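PDB 5NJL: cell surface protein (Putative S-layer protein) from Clostridioides difficile R20291, which probably forms part of the S-layer on the cell wall, has an extended three-domain fold and shows cell adhesion in vitro. Local coordinates for residues A168-S173 / N188-L193; L139-R144 / I155-G160; A94-E99 / D161-L166. All blocks are in the same frame, centred on the assembly; numbering follows the deposited sequence. Where two conformers were deposited one is given.

In the fold
Contact 2 is the buried one: two neighbouring strands of a three-stranded antiparallel sheet, joined by regular backbone bonds and aliphatic side chains. Contact 3 lies at the surface and contact 1 is partly buried; both join segments that are mostly loop, through fewer backbone bonds and more mixed chemistry, a tyrosine with a lysine in contact 3 and a bound sulfate in contact 1. Leu193 of contact 1 packs on Ile141 and Ile155 of contact 2 and on Leu166 of 161-166, while Tyr98 of contact 3 lies against Ile157 and its O probably accepts a hydrogen bond from Gly160 N. Both strands of contact 2 fall within the chain between the two segments of contact 3.

Contact 1 of 3, residues A168-S173 / N188-L193; sequences ANPVDS and NKIVKL. With SO4 (sulfate ion), chain I.
Lys192 turns its CG between its own backbone N and carbonyl carbon (chi1 56°), and from there the extended chain runs alongside Val171, both side chains pointing the same way; Lys192 CG lies 3.8 Å from Val171 CB. A similar first torsion at Ser173 (chi1 60°) carries its hydroxyl to a sulfate ion, where Ser173 OG donates to sulfate O2 at 2.7 Å. Lys189, bent at its second torsion, reaches the same ion: Lys189 NZ hydrogen-bonds sulfate O4 at 3.1 Å.

Between these side chains the backbones form a single antiparallel bridge. Val171 N gives a nearly straight bond (178°) to Lys192 O, 2.9 Å long. Val191 and Lys192 together stand opposite Val171, a classic beta bulge, so Val171 O takes both N-H groups, from Val191 N at 2.8 Å and Lys192 N at 3.3 Å. Farther along, a water accepts from Ser173 N and donates to Lys189 O. On the inner side Pro170 CG packs on Ile190 CG1 at 3.8 Å, and both residues touch Ile122 of helix 122-125.

Main-chain bonds therefore do most of the joining. Pro170 and Ile190 face inward, while the side chains of Val171, Lys192 and Val191 lie on the outer, more open side. The sulfate probably came from the crystallisation liquor; its two bonds are consistent with a site able to hold an anion, at least in this crystal.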
loop_
_atom_site.group_PDB
_atom_site.type_symbol
_atom_site.label_atom_id
_atom_site.label_comp_id
_atom_site.label_asym_id
_atom_site.label_seq_id
_atom_site.Cartn_x
_atom_site.Cartn_y
_atom_site.Cartn_z
ATOM N N ALA A 168 -29.288 -10.477 0.663
ATOM C CA ALA A 168 -29.573 -9.099 0.324
ATOM C C ALA A 168 -30.516 -8.983 -0.885
ATOM O O ALA A 168 -30.621 -9.878 -1.729
ATOM C CB ALA A 168 -28.281 -8.337 0.044
ATOM N N ASN A 169 -31.156 -7.833 -0.976
ATOM C CA ASN A 169 -32.052 -7.522 -2.074
ATOM C C ASN A 169 -31.276 -7.431 -3.376
ATOM O O ASN A 169 -30.313 -6.665 -3.468
ATOM C CB ASN A 169 -32.742 -6.175 -1.822
ATOM C CG ASN A 169 -33.781 -6.232 -0.715
ATOM O OD1 ASN A 169 -33.982 -7.243 -0.072
ATOM N ND2 ASN A 169 -34.501 -5.123 -0.540
ATOM N N PRO A 170 -31.670 -8.219 -4.390
ATOM C CA PRO A 170 -31.040 -8.053 -5.676
ATOM C C PRO A 170 -31.595 -6.823 -6.395
ATOM O O PRO A 170 -32.522 -6.195 -5.908
ATOM C CB PRO A 170 -31.415 -9.353 -6.403
ATOM C CG PRO A 170 -32.769 -9.684 -5.853
ATOM C CD PRO A 170 -32.684 -9.288 -4.409
ATOM N N VAL A 171 -31.029 -6.509 -7.544
ATOM C CA VAL A 171 -31.420 -5.386 -8.364
ATOM C C VAL A 171 -32.104 -5.846 -9.638
ATOM O O VAL A 171 -31.626 -6.767 -10.316
ATOM C CB VAL A 171 -30.188 -4.535 -8.708
ATOM C CG1 VAL A 171 -30.543 -3.344 -9.571
ATOM C CG2 VAL A 171 -29.521 -4.095 -7.422
ATOM N N ASP A 172 -33.206 -5.179 -9.978
ATOM C CA ASP A 172 -33.936 -5.457 -11.210
ATOM C C ASP A 172 -33.611 -4.425 -12.310
ATOM O O ASP A 172 -32.702 -3.597 -12.138
ATOM C CB ASP A 172 -35.449 -5.640 -10.911
ATOM C CG ASP A 172 -36.225 -4.333 -10.689
ATOM O OD1 ASP A 172 -35.635 -3.228 -10.761
ATOM O OD2 ASP A 172 -37.474 -4.443 -10.411
ATOM N N SER A 173 -34.350 -4.458 -13.408
ATOM C CA SER A 173 -34.000 -3.657 -14.584
ATOM C C SER A 173 -34.310 -2.164 -14.392
ATOM O O SER A 173 -33.795 -1.335 -15.125
ATOM C CB SER A 173 -34.714 -4.183 -15.821
ATOM O OG SER A 173 -36.128 -4.129 -15.638
ATOM N N ASN A 188 -36.179 -14.466 -12.467
ATOM C CA ASN A 188 -35.764 -13.985 -13.794
ATOM C C ASN A 188 -35.803 -12.463 -13.946
ATOM O O ASN A 188 -35.325 -11.978 -14.929
ATOM C CB ASN A 188 -36.501 -14.657 -14.961
ATOM C CG ASN A 188 -37.965 -14.263 -15.066
ATOM O OD1 ASN A 188 -38.591 -13.759 -14.133
ATOM N ND2 ASN A 188 -38.524 -14.537 -16.226
ATOM N N LYS A 189 -36.340 -11.745 -12.983
ATOM C CA LYS A 189 -36.237 -10.278 -12.953
ATOM C C LYS A 189 -34.915 -9.737 -12.321
ATOM O O LYS A 189 -34.658 -8.532 -12.369
ATOM C CB LYS A 189 -37.442 -9.697 -12.230
ATOM C CG LYS A 189 -38.779 -10.052 -12.881
ATOM C CD LYS A 189 -38.835 -9.662 -14.362
ATOM C CE LYS A 189 -40.252 -9.721 -14.916
ATOM N NZ LYS A 189 -40.242 -9.622 -16.399
ATOM N N ILE A 190 -34.089 -10.627 -11.768
ATOM C CA ILE A 190 -32.792 -10.241 -11.189
ATOM C C ILE A 190 -31.859 -9.921 -12.333
ATOM O O ILE A 190 -31.730 -10.697 -13.278
ATOM C CB ILE A 190 -32.179 -11.351 -10.317
ATOM C CG1 ILE A 190 -33.050 -11.582 -9.096
ATOM C CG2 ILE A 190 -30.728 -11.008 -9.908
ATOM C CD1 ILE A 190 -32.689 -12.830 -8.315
ATOM N N VAL A 191 -31.242 -8.748 -12.255
ATOM C CA VAL A 191 -30.203 -8.324 -13.172
ATOM C C VAL A 191 -28.853 -8.467 -12.490
ATOM O O VAL A 191 -27.889 -8.886 -13.123
ATOM C CB VAL A 191 -30.436 -6.877 -13.655
ATOM C CG1 VAL A 191 -29.207 -6.327 -14.390
ATOM C CG2 VAL A 191 -31.656 -6.836 -14.569
ATOM N N LYS A 192 -28.773 -8.123 -11.219
ATOM C CA LYS A 192 -27.565 -8.386 -10.462
ATOM C C LYS A 192 -27.887 -8.653 -9.025
ATOM O O LYS A 192 -28.924 -8.218 -8.509
ATOM C CB LYS A 192 -26.544 -7.247 -10.632
ATOM C CG LYS A 192 -27.020 -5.868 -10.284
ATOM C CD LYS A 192 -26.020 -4.792 -10.749
ATOM C CE LYS A 192 -26.581 -3.417 -10.440
ATOM N NZ LYS A 192 -25.696 -2.274 -10.752
ATOM N N LEU A 193 -27.037 -9.444 -8.395
ATOM C CA LEU A 193 -27.223 -9.808 -7.016
ATOM C C LEU A 193 -26.793 -8.668 -6.103
ATOM O O LEU A 193 -25.936 -7.843 -6.462
ATOM C CB LEU A 193 -26.464 -11.070 -6.678
ATOM C CG LEU A 193 -26.821 -12.315 -7.480
ATOM C CD1 LEU A 193 -25.797 -13.392 -7.202
ATOM C CD2 LEU A 193 -28.215 -12.779 -7.079
HETATM S S SO4 I . -38.256 -6.395 -17.599
HETATM O O1 SO4 I . -39.061 -6.204 -16.367
HETATM O O2 SO4 I . -36.836 -6.055 -17.361
HETATM O O3 SO4 I . -38.803 -5.524 -18.668
HETATM O O4 SO4 I . -38.322 -7.818 -18.012
HETATM O O HOH W 1 -35.718 -6.865 -14.083
#

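Contact 2 of 3, residues L139-R144 / I155-G160; sequences LVITLR and IEIGIG
Leu139 and Ile157 lie side by side on the buried face of a beta hairpin, with Leu139 CB 4.0 Å from Ile157 CB. That approach is set by the backbone; with CG anti to the backbone N (chi1 167°) and the second torsion at 64°, Leu139 CD2 also comes to 4.1 Å from Ile157 CB. Farther along the same face Ile141 reaches diagonally across, so that Ile141 CD1 is 4.2 Å from Ile157 CG1, and Ile155 sits opposite Ile141. These four aliphatic residues make up the packed side of the contact.

The backbones run antiparallel, the axes of the two segments making 157°, and form two hydrogen-bonded pairs. In the first, Leu139 N donates to Ile157 O at 2.7 Å and Ile157 N returns a bond to Leu139 O at 2.8 Å. In the second, Ile141 N to Ile155 O and Ile155 N to Ile141 O are also 2.8 Å each, a regular ladder without a bulge.

The other face is much looser. Val140 and Glu156 form the non-hydrogen-bonded pair between the two ladder steps, and their side chains rise from the sheet without close contact with each other. Between the backbones of this pair run CA-H...O contacts: Val140 CA lies 3.5 Å from Ile155 O, and Glu156 CA the same distance from Leu139 O. Glu156 is exposed and was modelled in two conformations.

Strand 138-145 is the middle of three, flanked by 152-158 and by 126-133, to which Val140 and Thr142 bond through their backbones. Helix 101-115 covers the packed face, with Ala108 against Leu139 and Ile111 against Ile141, while Leu193 from the loop 188-193 closes over Ile141 and Ile155.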
loop_
_atom_site.group_PDB
_atom_site.type_symbol
_atom_site.label_atom_id
_atom_site.label_comp_id
_atom_site.label_asym_id
_atom_site.label_seq_id
_atom_site.Cartn_x
_atom_site.Cartn_y
_atom_site.Cartn_z
ATOM N N LEU A 139 -17.511 -17.988 -10.694
ATOM C CA LEU A 139 -18.554 -18.489 -9.789
ATOM C C LEU A 139 -19.877 -18.325 -10.557
ATOM O O LEU A 139 -20.177 -17.229 -11.030
ATOM C CB LEU A 139 -18.569 -17.667 -8.517
ATOM C CG LEU A 139 -19.720 -17.784 -7.545
ATOM C CD1 LEU A 139 -19.771 -19.180 -6.965
ATOM C CD2 LEU A 139 -19.620 -16.765 -6.445
ATOM N N VAL A 140 -20.625 -19.409 -10.705
ATOM C CA VAL A 140 -21.885 -19.393 -11.447
ATOM C C VAL A 140 -22.997 -19.729 -10.464
ATOM O O VAL A 140 -23.048 -20.840 -9.900
ATOM C CB VAL A 140 -21.834 -20.389 -12.601
ATOM C CG1 VAL A 140 -23.115 -20.386 -13.416
ATOM C CG2 VAL A 140 -20.604 -20.130 -13.480
ATOM N N ILE A 141 -23.896 -18.775 -10.276
ATOM C CA ILE A 141 -25.024 -18.922 -9.385
ATOM C C ILE A 141 -26.289 -19.133 -10.203
ATOM O O ILE A 141 -26.618 -18.323 -11.084
ATOM C CB ILE A 141 -25.115 -17.708 -8.486
ATOM C CG1 ILE A 141 -23.844 -17.645 -7.601
ATOM C CG2 ILE A 141 -26.347 -17.771 -7.591
ATOM C CD1 ILE A 141 -23.657 -16.301 -6.969
ATOM N N THR A 142 -27.015 -20.218 -9.915
ATOM C CA THR A 142 -28.220 -20.550 -10.685
ATOM C C THR A 142 -29.380 -20.666 -9.707
ATOM O O THR A 142 -29.320 -21.434 -8.739
ATOM C CB THR A 142 -28.002 -21.816 -11.505
ATOM O OG1 THR A 142 -27.125 -21.509 -12.593
ATOM C CG2 THR A 142 -29.291 -22.381 -12.053
ATOM N N LEU A 143 -30.440 -19.916 -9.998
ATOM C CA LEU A 143 -31.604 -19.773 -9.143
ATOM C C LEU A 143 -32.826 -20.255 -9.892
ATOM O O LEU A 143 -32.931 -20.071 -11.117
ATOM C CB LEU A 143 -31.815 -18.305 -8.778
ATOM C CG LEU A 143 -30.628 -17.534 -8.210
ATOM C CD1 LEU A 143 -30.961 -16.063 -8.042
ATOM C CD2 LEU A 143 -30.192 -18.123 -6.889
ATOM N N ARG A 144 -33.758 -20.847 -9.156
ATOM C CA ARG A 144 -35.066 -21.174 -9.688
ATOM C C ARG A 144 -36.114 -20.891 -8.636
ATOM O O ARG A 144 -35.904 -21.229 -7.473
ATOM C CB ARG A 144 -35.010 -22.648 -10.036
ATOM C CG ARG A 144 -36.189 -23.272 -10.685
ATOM C CD ARG A 144 -35.791 -24.690 -11.126
ATOM N NE ARG A 144 -35.643 -25.576 -9.968
ATOM C CZ ARG A 144 -35.607 -26.899 -10.015
ATOM N NH1 ARG A 144 -35.639 -27.562 -11.178
ATOM N NH2 ARG A 144 -35.514 -27.566 -8.865
ATOM N N ILE A 155 -26.318 -16.224 -12.924
ATOM C CA ILE A 155 -25.471 -15.038 -12.752
ATOM C C ILE A 155 -24.029 -15.523 -12.681
ATOM O O ILE A 155 -23.740 -16.473 -11.931
ATOM C CB ILE A 155 -25.804 -14.315 -11.421
ATOM C CG1 ILE A 155 -27.268 -13.848 -11.374
ATOM C CG2 ILE A 155 -24.867 -13.144 -11.149
ATOM C CD1 ILE A 155 -27.588 -12.723 -12.318
ATOM N N GLU A 156 -23.141 -14.860 -13.435
ATOM C CA GLU A 156 -21.705 -15.181 -13.454
ATOM C C GLU A 156 -20.925 -14.111 -12.679
ATOM O O GLU A 156 -21.105 -12.902 -12.905
ATOM C CB GLU A 156 -21.180 -15.316 -14.892
ATOM C CG GLU A 156 -19.660 -15.450 -15.020
ATOM C CD GLU A 156 -19.184 -15.476 -16.468
ATOM O OE1 GLU A 156 -19.613 -16.396 -17.198
ATOM O OE2 GLU A 156 -18.392 -14.576 -16.865
ATOM N N ILE A 157 -20.068 -14.569 -11.766
ATOM C CA ILE A 157 -19.279 -13.714 -10.871
ATOM C C ILE A 157 -17.813 -14.093 -11.113
ATOM O O ILE A 157 -17.469 -15.284 -11.161
ATOM C CB ILE A 157 -19.666 -13.939 -9.391
ATOM C CG1 ILE A 157 -21.167 -13.694 -9.130
ATOM C CG2 ILE A 157 -18.834 -13.071 -8.454
ATOM C CD1 ILE A 157 -21.620 -12.266 -9.277
ATOM N N GLY A 158 -16.957 -13.088 -11.283
ATOM C CA GLY A 158 -15.541 -13.318 -11.561
ATOM C C GLY A 158 -14.578 -12.656 -10.590
ATOM O O GLY A 158 -14.968 -11.924 -9.683
ATOM N N ILE A 159 -13.299 -12.904 -10.827
ATOM C CA ILE A 159 -12.242 -12.273 -10.060
ATOM C C ILE A 159 -12.376 -10.778 -10.301
ATOM O O ILE A 159 -12.598 -10.332 -11.433
ATOM C CB ILE A 159 -10.840 -12.784 -10.472
ATOM C CG1 ILE A 159 -10.690 -14.270 -10.096
ATOM C CG2 ILE A 159 -9.747 -11.978 -9.756
ATOM C CD1 ILE A 159 -9.493 -14.961 -10.703
ATOM N N GLY A 160 -12.316 -10.015 -9.226
ATOM C CA GLY A 160 -12.403 -8.572 -9.296
ATOM C C GLY A 160 -13.789 -8.043 -9.052
ATOM O O GLY A 160 -13.952 -6.855 -8.862
#

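Contact 3 of 3, residues A94-E99 / D161-L166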
loop_
_atom_site.group_PDB
_atom_site.type_symbol
_atom_site.label_atom_id
_atom_site.label_comp_id
_atom_site.label_asym_id
_atom_site.label_seq_id
_atom_site.Cartn_x
_atom_site.Cartn_y
_atom_site.Cartn_z
ATOM N N ALA A 94 -15.848 -0.032 1.260
ATOM C CA ALA A 94 -16.361 -0.713 0.066
ATOM C C ALA A 94 -16.532 -2.202 0.335
ATOM O O ALA A 94 -15.888 -2.765 1.240
ATOM C CB ALA A 94 -15.420 -0.534 -1.100
ATOM N N THR A 95 -17.412 -2.831 -0.456
ATOM C CA THR A 95 -17.538 -4.292 -0.432
ATOM C C THR A 95 -16.240 -4.901 -0.917
ATOM O O THR A 95 -15.681 -4.473 -1.927
ATOM C CB THR A 95 -18.671 -4.767 -1.343
ATOM O OG1 THR A 95 -19.863 -4.094 -0.962
ATOM C CG2 THR A 95 -18.856 -6.303 -1.220
ATOM N N GLU A 96 -15.739 -5.883 -0.185
ATOM C CA GLU A 96 -14.544 -6.578 -0.597
ATOM C C GLU A 96 -14.784 -7.335 -1.901
ATOM O O GLU A 96 -15.909 -7.735 -2.199
ATOM C CB GLU A 96 -14.051 -7.505 0.537
ATOM C CG GLU A 96 -13.441 -6.644 1.657
ATOM C CD GLU A 96 -12.788 -7.389 2.813
ATOM O OE1 GLU A 96 -13.141 -8.553 3.075
ATOM O OE2 GLU A 96 -11.957 -6.742 3.502
ATOM N N LYS A 97 -13.723 -7.501 -2.669
ATOM C CA LYS A 97 -13.766 -8.180 -3.951
ATOM C C LYS A 97 -13.174 -9.594 -3.896
ATOM O O LYS A 97 -12.325 -9.891 -3.056
ATOM C CB LYS A 97 -13.023 -7.353 -4.985
ATOM C CG LYS A 97 -13.609 -5.965 -5.225
ATOM C CD LYS A 97 -12.714 -5.204 -6.179
ATOM C CE LYS A 97 -13.428 -4.005 -6.797
ATOM N NZ LYS A 97 -12.430 -3.156 -7.499
ATOM N N TYR A 98 -13.613 -10.450 -4.819
ATOM C CA TYR A 98 -12.941 -11.730 -5.058
ATOM C C TYR A 98 -11.574 -11.429 -5.665
ATOM O O TYR A 98 -11.485 -10.768 -6.690
ATOM C CB TYR A 98 -13.783 -12.628 -5.988
ATOM C CG TYR A 98 -15.175 -12.879 -5.429
ATOM C CD1 TYR A 98 -15.359 -13.758 -4.376
ATOM C CD2 TYR A 98 -16.283 -12.195 -5.920
ATOM C CE1 TYR A 98 -16.611 -13.988 -3.852
ATOM C CE2 TYR A 98 -17.535 -12.418 -5.415
ATOM C CZ TYR A 98 -17.700 -13.299 -4.372
ATOM O OH TYR A 98 -18.910 -13.493 -3.821
ATOM N N GLU A 99 -10.504 -11.890 -5.030
ATOM C CA GLU A 99 -9.144 -11.541 -5.467
ATOM C C GLU A 99 -8.467 -12.652 -6.231
ATOM O O GLU A 99 -7.547 -12.393 -6.986
ATOM C CB GLU A 99 -8.300 -11.122 -4.258
ATOM C CG GLU A 99 -8.797 -9.802 -3.686
ATOM C CD GLU A 99 -7.996 -9.282 -2.506
ATOM O OE1 GLU A 99 -7.425 -10.089 -1.740
ATOM O OE2 GLU A 99 -7.958 -8.044 -2.339
ATOM N N ASP A 161 -14.804 -8.912 -9.034
ATOM C CA ASP A 161 -16.157 -8.490 -8.671
ATOM C C ASP A 161 -16.332 -8.376 -7.176
ATOM O O ASP A 161 -15.645 -9.049 -6.393
ATOM C CB ASP A 161 -17.202 -9.462 -9.271
ATOM C CG ASP A 161 -17.318 -9.338 -10.788
ATOM O OD1 ASP A 161 -17.041 -8.237 -11.347
ATOM O OD2 ASP A 161 -17.715 -10.324 -11.446
ATOM N N GLU A 162 -17.251 -7.508 -6.764
ATOM C CA GLU A 162 -17.620 -7.364 -5.356
ATOM C C GLU A 162 -18.340 -8.612 -4.860
ATOM O O GLU A 162 -19.124 -9.231 -5.613
ATOM C CB GLU A 162 -18.493 -6.115 -5.146
ATOM C CG GLU A 162 -17.728 -4.822 -5.479
ATOM C CD GLU A 162 -18.567 -3.540 -5.403
ATOM O OE1 GLU A 162 -19.810 -3.605 -5.306
ATOM O OE2 GLU A 162 -17.958 -2.448 -5.451
ATOM N N LYS A 163 -18.053 -8.985 -3.609
ATOM C CA LYS A 163 -18.653 -10.157 -2.982
ATOM C C LYS A 163 -20.151 -10.010 -2.915
ATOM O O LYS A 163 -20.657 -8.948 -2.586
ATOM C CB LYS A 163 -18.087 -10.416 -1.598
ATOM C CG LYS A 163 -16.639 -10.901 -1.689
ATOM C CD LYS A 163 -16.049 -11.224 -0.324
ATOM C CE LYS A 163 -14.647 -11.781 -0.505
ATOM N NZ LYS A 163 -14.127 -12.237 0.813
ATOM N N ILE A 164 -20.847 -11.083 -3.261
ATOM C CA ILE A 164 -22.293 -11.034 -3.362
ATOM C C ILE A 164 -22.917 -11.651 -2.101
ATOM O O ILE A 164 -22.239 -12.346 -1.331
ATOM C CB ILE A 164 -22.837 -11.579 -4.721
ATOM C CG1 ILE A 164 -22.255 -12.915 -5.140
ATOM C CG2 ILE A 164 -22.534 -10.621 -5.853
ATOM C CD1 ILE A 164 -22.467 -13.988 -4.135
ATOM N N ASP A 165 -24.201 -11.383 -1.882
ATOM C CA ASP A 165 -24.911 -11.870 -0.701
ATOM C C ASP A 165 -26.340 -12.169 -1.129
ATOM O O ASP A 165 -27.087 -11.254 -1.453
ATOM C CB ASP A 165 -24.862 -10.768 0.364
ATOM C CG ASP A 165 -25.554 -11.137 1.676
ATOM O OD1 ASP A 165 -26.147 -12.244 1.852
ATOM O OD2 ASP A 165 -25.504 -10.246 2.559
ATOM N N LEU A 166 -26.699 -13.451 -1.132
ATOM C CA LEU A 166 -28.028 -13.880 -1.574
ATOM C C LEU A 166 -29.130 -13.601 -0.540
ATOM O O LEU A 166 -30.315 -13.746 -0.856
ATOM C CB LEU A 166 -28.011 -15.359 -1.956
ATOM C CG LEU A 166 -27.040 -15.738 -3.070
ATOM C CD1 LEU A 166 -27.085 -17.231 -3.347
ATOM C CD2 LEU A 166 -27.337 -14.953 -4.330
#
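Tyr98 N donates to Asp161 O at 2.9 Å, and two residues along each segment Lys163 N donates to Glu96 O, also at 2.9 Å. Both acceptors are met nearly head-on by their donors, and between these bonds the backbones of Lys97 and Glu162 come together in a single bridge. A third bond starts from the main chain and ends on a side chain: Ile164 N gives its hydrogen to Tyr98 OH at 3.1 Å, in a fairly straight line (166°). Tyr98 CG stands anti to its own carbonyl carbon (chi1 -57°), which carries the ring along 161-166 and lets the hydroxyl reach that N-H. The same oxygen is hydrogen-bonded to Glu107 of helix 101-115. Two polar partners thus fix the far end of the ring.

Lys163 CG lies over one face of that ring, toward the rim, 3.9 Å from the centroid of the Tyr98 ring in a CH-pi contact. Beyond CG the extended chain carries Lys163 NZ toward Glu96 OE1, but at 4.4 Å the charges stay short of a salt bridge. At the other end of the contact Thr95 turns its methyl to the partner segment: Thr95 CG2 rests 3.5 Å from Lys163 O and also touches Glu162 CB, while its hydroxyl bonds to Ala196 O.

The segment 94-99 leads from strand 93-94 into helix 101-115. Its partner, the loop 161-166, follows strand 152-158. Tyr98 sits where they meet, packed against Leu104 of the helix and Ile157 of the strand, with Ile164 beside it touching Ile157 and Ile111.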